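Local coordinates for protein polyketide biosynthesis 3-hydroxy-3-methylglutaryl-ACP synthase PksG (Bacillus subtilis, PDB 4YXT) that catalyses the aldol condensation of acetyl-ACP with an ACP-linked beta-ketothioester intermediate during biosynthesis of the antibiotic bacillaene, at residues A43-P51 and L386-M395. The protein carries 1 engineered substitution. Numbering follows the deposited sequence.
Sequences AVALPYEDP and LDFEMIPGIM
Tyr48 meets Phe388 in a T-shaped stack, the edge of the phenylalanine turned to the face of the tyrosine, with ring centroids 5.2 Å apart and planes at 84°. Phe388 CD1 stands 3.6 Å above the Tyr48 plane, off-centre toward the rim, while Phe388 CE1 comes within 3.5 Å of Tyr48 CB, which lies in the plane of the Phe388 ring. Leu46 CB, from the same segment as Tyr48, lies over the rim of the opposite face. The backbone aims Tyr48 CB at residues 386-395, and chi1 of 41°, with CG between the backbone N and the carbonyl carbon, then sets the ring between Phe388 and Leu46 CB. Met395 adds a Met-aromatic contact: its SD, in a poorly ordered side chain, lies obliquely 5.0 Å from the Tyr48 centroid. Tyr48 OH is buried, 4.0 Å from Ile394 CD1, and has no polar partner in the model. In this thiolase-like fold the contact ties the loop between strand 41-43 and helix 51-64 to the turn leading into helix 392-397, joining N- and C-terminal parts of the HMG-CoA synthase sequence. Beside the ring, Leu46 and Ile394 meet tip to tip, CD2 to CD1 at 3.6 Å, and Leu386 CD2 lies 3.2 Å from Pro47 O. Behind them, a type I beta turn, Leu46 to Glu49, closed by Glu49 N to Leu46 O, presents Tyr48; Glu49 OE1 accepts the Leu46 N-H through its anti lone pair, nearly straight at 174°. A second type I beta turn, Asp387 to Met390, carries Phe388. Phe405 of strand 403-410 touches Tyr48, Phe388 and Met395 alike.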
loop_
_atom_site.group_PDB
_atom_site.type_symbol
_atom_site.label_atom_id
_atom_site.label_comp_id
_atom_site.label_asym_id
_atom_site.label_seq_id
_atom_site.Cartn_x
_atom_site.Cartn_y
_atom_site.Cartn_z
ATOM N N ALA A 43 -22.456 11.836 -2.289
ATOM C CA ALA A 43 -22.578 11.121 -1.035
ATOM C C ALA A 43 -21.913 11.898 0.076
ATOM O O ALA A 43 -20.910 12.561 -0.148
ATOM C CB ALA A 43 -21.916 9.762 -1.160
ATOM N N VAL A 44 -22.452 11.817 1.292
ATOM C CA VAL A 44 -21.846 12.466 2.468
ATOM C C VAL A 44 -21.720 11.425 3.608
ATOM O O VAL A 44 -22.725 10.894 4.118
ATOM C CB VAL A 44 -22.642 13.708 2.925
ATOM C CG1 VAL A 44 -21.916 14.455 4.056
ATOM C CG2 VAL A 44 -22.920 14.653 1.757
ATOM N N ALA A 45 -20.476 11.076 3.952
ATOM C CA ALA A 45 -20.214 10.172 5.061
ATOM C C ALA A 45 -20.690 10.799 6.389
ATOM O O ALA A 45 -20.393 11.960 6.691
ATOM C CB ALA A 45 -18.726 9.847 5.157
ATOM N N LEU A 46 -21.404 9.997 7.174
ATOM C CA LEU A 46 -21.857 10.381 8.492
ATOM C C LEU A 46 -20.840 9.981 9.569
ATOM O O LEU A 46 -19.970 9.115 9.342
ATOM C CB LEU A 46 -23.191 9.708 8.768
ATOM C CG LEU A 46 -24.235 9.977 7.683
ATOM C CD1 LEU A 46 -25.133 8.777 7.376
ATOM C CD2 LEU A 46 -25.043 11.167 8.125
ATOM N N PRO A 47 -20.949 10.603 10.755
ATOM C CA PRO A 47 -20.046 10.358 11.871
ATOM C C PRO A 47 -19.866 8.887 12.237
ATOM O O PRO A 47 -18.814 8.510 12.761
ATOM C CB PRO A 47 -20.739 11.108 13.017
ATOM C CG PRO A 47 -21.326 12.283 12.332
ATOM C CD PRO A 47 -21.856 11.730 11.048
ATOM N N TYR A 48 -20.871 8.058 11.980
ATOM C CA TYR A 48 -20.769 6.650 12.315
ATOM C C TYR A 48 -20.458 5.799 11.071
ATOM O O TYR A 48 -20.758 4.621 11.011
ATOM C CB TYR A 48 -22.027 6.167 13.047
ATOM C CG TYR A 48 -23.306 6.690 12.496
ATOM C CD1 TYR A 48 -23.981 7.761 13.101
ATOM C CD2 TYR A 48 -23.844 6.142 11.343
ATOM C CE1 TYR A 48 -25.180 8.231 12.564
ATOM C CE2 TYR A 48 -25.021 6.601 10.810
ATOM C CZ TYR A 48 -25.687 7.633 11.416
ATOM O OH TYR A 48 -26.862 8.037 10.832
ATOM N N GLU A 49 -19.898 6.428 10.052
ATOM C CA GLU A 49 -19.359 5.683 8.937
ATOM C C GLU A 49 -17.897 6.034 8.924
ATOM O O GLU A 49 -17.490 7.068 9.459
ATOM C CB GLU A 49 -20.022 6.073 7.667
ATOM C CG GLU A 49 -21.496 5.753 7.645
ATOM C CD GLU A 49 -22.124 6.285 6.399
ATOM O OE1 GLU A 49 -22.213 7.530 6.250
ATOM O OE2 GLU A 49 -22.459 5.447 5.550
ATOM N N ASP A 50 -17.124 5.117 8.374
ATOM C CA ASP A 50 -15.721 5.319 8.161
ATOM C C ASP A 50 -15.325 4.500 6.934
ATOM O O ASP A 50 -16.176 3.928 6.282
ATOM C CB ASP A 50 -14.943 4.984 9.427
ATOM C CG ASP A 50 -14.810 3.515 9.675
ATOM O OD1 ASP A 50 -15.283 2.690 8.865
ATOM O OD2 ASP A 50 -14.138 3.212 10.673
ATOM N N PRO A 51 -14.045 4.506 6.562
ATOM C CA PRO A 51 -13.710 3.640 5.394
ATOM C C PRO A 51 -13.905 2.143 5.534
ATOM O O PRO A 51 -13.977 1.437 4.510
ATOM C CB PRO A 51 -12.240 3.947 5.165
ATOM C CG PRO A 51 -12.094 5.339 5.704
ATOM C CD PRO A 51 -12.967 5.441 6.897
ATOM N N LEU A 386 -20.548 6.632 19.711
ATOM C CA LEU A 386 -21.384 7.281 18.699
ATOM C C LEU A 386 -22.892 7.081 18.915
ATOM O O LEU A 386 -23.311 6.109 19.549
ATOM C CB LEU A 386 -20.976 6.783 17.302
ATOM C CG LEU A 386 -19.673 7.468 16.874
ATOM C CD1 LEU A 386 -18.612 6.446 16.547
ATOM C CD2 LEU A 386 -19.891 8.449 15.737
ATOM N N ASP A 387 -23.681 8.012 18.373
ATOM C CA ASP A 387 -25.148 7.970 18.464
ATOM C C ASP A 387 -25.802 7.930 17.104
ATOM O O ASP A 387 -25.777 8.884 16.332
ATOM C CB ASP A 387 -25.711 9.157 19.245
ATOM C CG ASP A 387 -27.227 9.276 19.091
ATOM O OD1 ASP A 387 -27.993 8.383 19.555
ATOM O OD2 ASP A 387 -27.642 10.249 18.432
ATOM N N PHE A 388 -26.434 6.800 16.839
ATOM C CA PHE A 388 -27.086 6.573 15.593
ATOM C C PHE A 388 -28.355 7.400 15.456
ATOM O O PHE A 388 -29.113 7.185 14.537
ATOM C CB PHE A 388 -27.396 5.082 15.466
ATOM C CG PHE A 388 -26.172 4.197 15.468
ATOM C CD1 PHE A 388 -24.975 4.625 14.898
ATOM C CD2 PHE A 388 -26.228 2.926 16.019
ATOM C CE1 PHE A 388 -23.868 3.808 14.893
ATOM C CE2 PHE A 388 -25.119 2.102 16.015
ATOM C CZ PHE A 388 -23.938 2.544 15.445
ATOM N N GLU A 389 -28.582 8.345 16.365
ATOM C CA GLU A 389 -29.757 9.235 16.328
ATOM C C GLU A 389 -29.361 10.707 16.107
ATOM O O GLU A 389 -30.219 11.581 16.108
ATOM C CB GLU A 389 -30.573 9.104 17.634
ATOM C CG GLU A 389 -30.970 7.680 18.030
ATOM C CD GLU A 389 -32.138 7.120 17.236
ATOM O OE1 GLU A 389 -32.654 6.052 17.627
ATOM O OE2 GLU A 389 -32.558 7.731 16.230
ATOM N N MET A 390 -28.066 10.972 15.914
ATOM C CA MET A 390 -27.563 12.330 15.672
ATOM C C MET A 390 -28.263 13.003 14.486
ATOM O O MET A 390 -28.150 14.208 14.322
ATOM C CB MET A 390 -26.048 12.305 15.428
ATOM N N ILE A 391 -28.910 12.202 13.639
ATOM C CA ILE A 391 -29.953 12.655 12.711
ATOM C C ILE A 391 -31.049 11.588 12.689
ATOM O O ILE A 391 -31.003 10.676 11.868
ATOM C CB ILE A 391 -29.441 12.845 11.264
ATOM C CG1 ILE A 391 -28.288 13.861 11.212
ATOM C CG2 ILE A 391 -30.586 13.296 10.357
ATOM C CD1 ILE A 391 -27.675 14.037 9.833
ATOM N N PRO A 392 -32.064 11.711 13.564
ATOM C CA PRO A 392 -32.951 10.549 13.819
ATOM C C PRO A 392 -33.620 9.943 12.576
ATOM O O PRO A 392 -33.901 8.739 12.540
ATOM C CB PRO A 392 -34.007 11.096 14.795
ATOM C CG PRO A 392 -33.520 12.443 15.245
ATOM C CD PRO A 392 -32.538 12.945 14.226
ATOM N N GLY A 393 -33.882 10.763 11.571
ATOM C CA GLY A 393 -34.492 10.252 10.354
ATOM C C GLY A 393 -33.785 9.013 9.854
ATOM O O GLY A 393 -34.350 7.922 9.897
ATOM N N ILE A 394 -32.503 9.195 9.511
ATOM C CA ILE A 394 -31.742 8.353 8.544
ATOM C C ILE A 394 -31.807 6.853 8.780
ATOM O O ILE A 394 -32.041 6.074 7.852
ATOM C CB ILE A 394 -30.232 8.729 8.499
ATOM C CG1 ILE A 394 -30.043 10.248 8.368
ATOM C CG2 ILE A 394 -29.559 8.044 7.319
ATOM C CD1 ILE A 394 -28.617 10.728 8.480
ATOM N N MET A 395 -31.559 6.454 10.016
ATOM C CA MET A 395 -31.552 5.051 10.368
ATOM C C MET A 395 -32.922 4.444 10.137
ATOM O O MET A 395 -33.044 3.451 9.422
ATOM C CB MET A 395 -31.152 4.876 11.832
ATOM C CG MET A 395 -29.761 5.400 12.159
ATOM S SD MET A 395 -28.472 4.145 12.091
ATOM C CE MET A 395 -28.760 3.402 10.479
#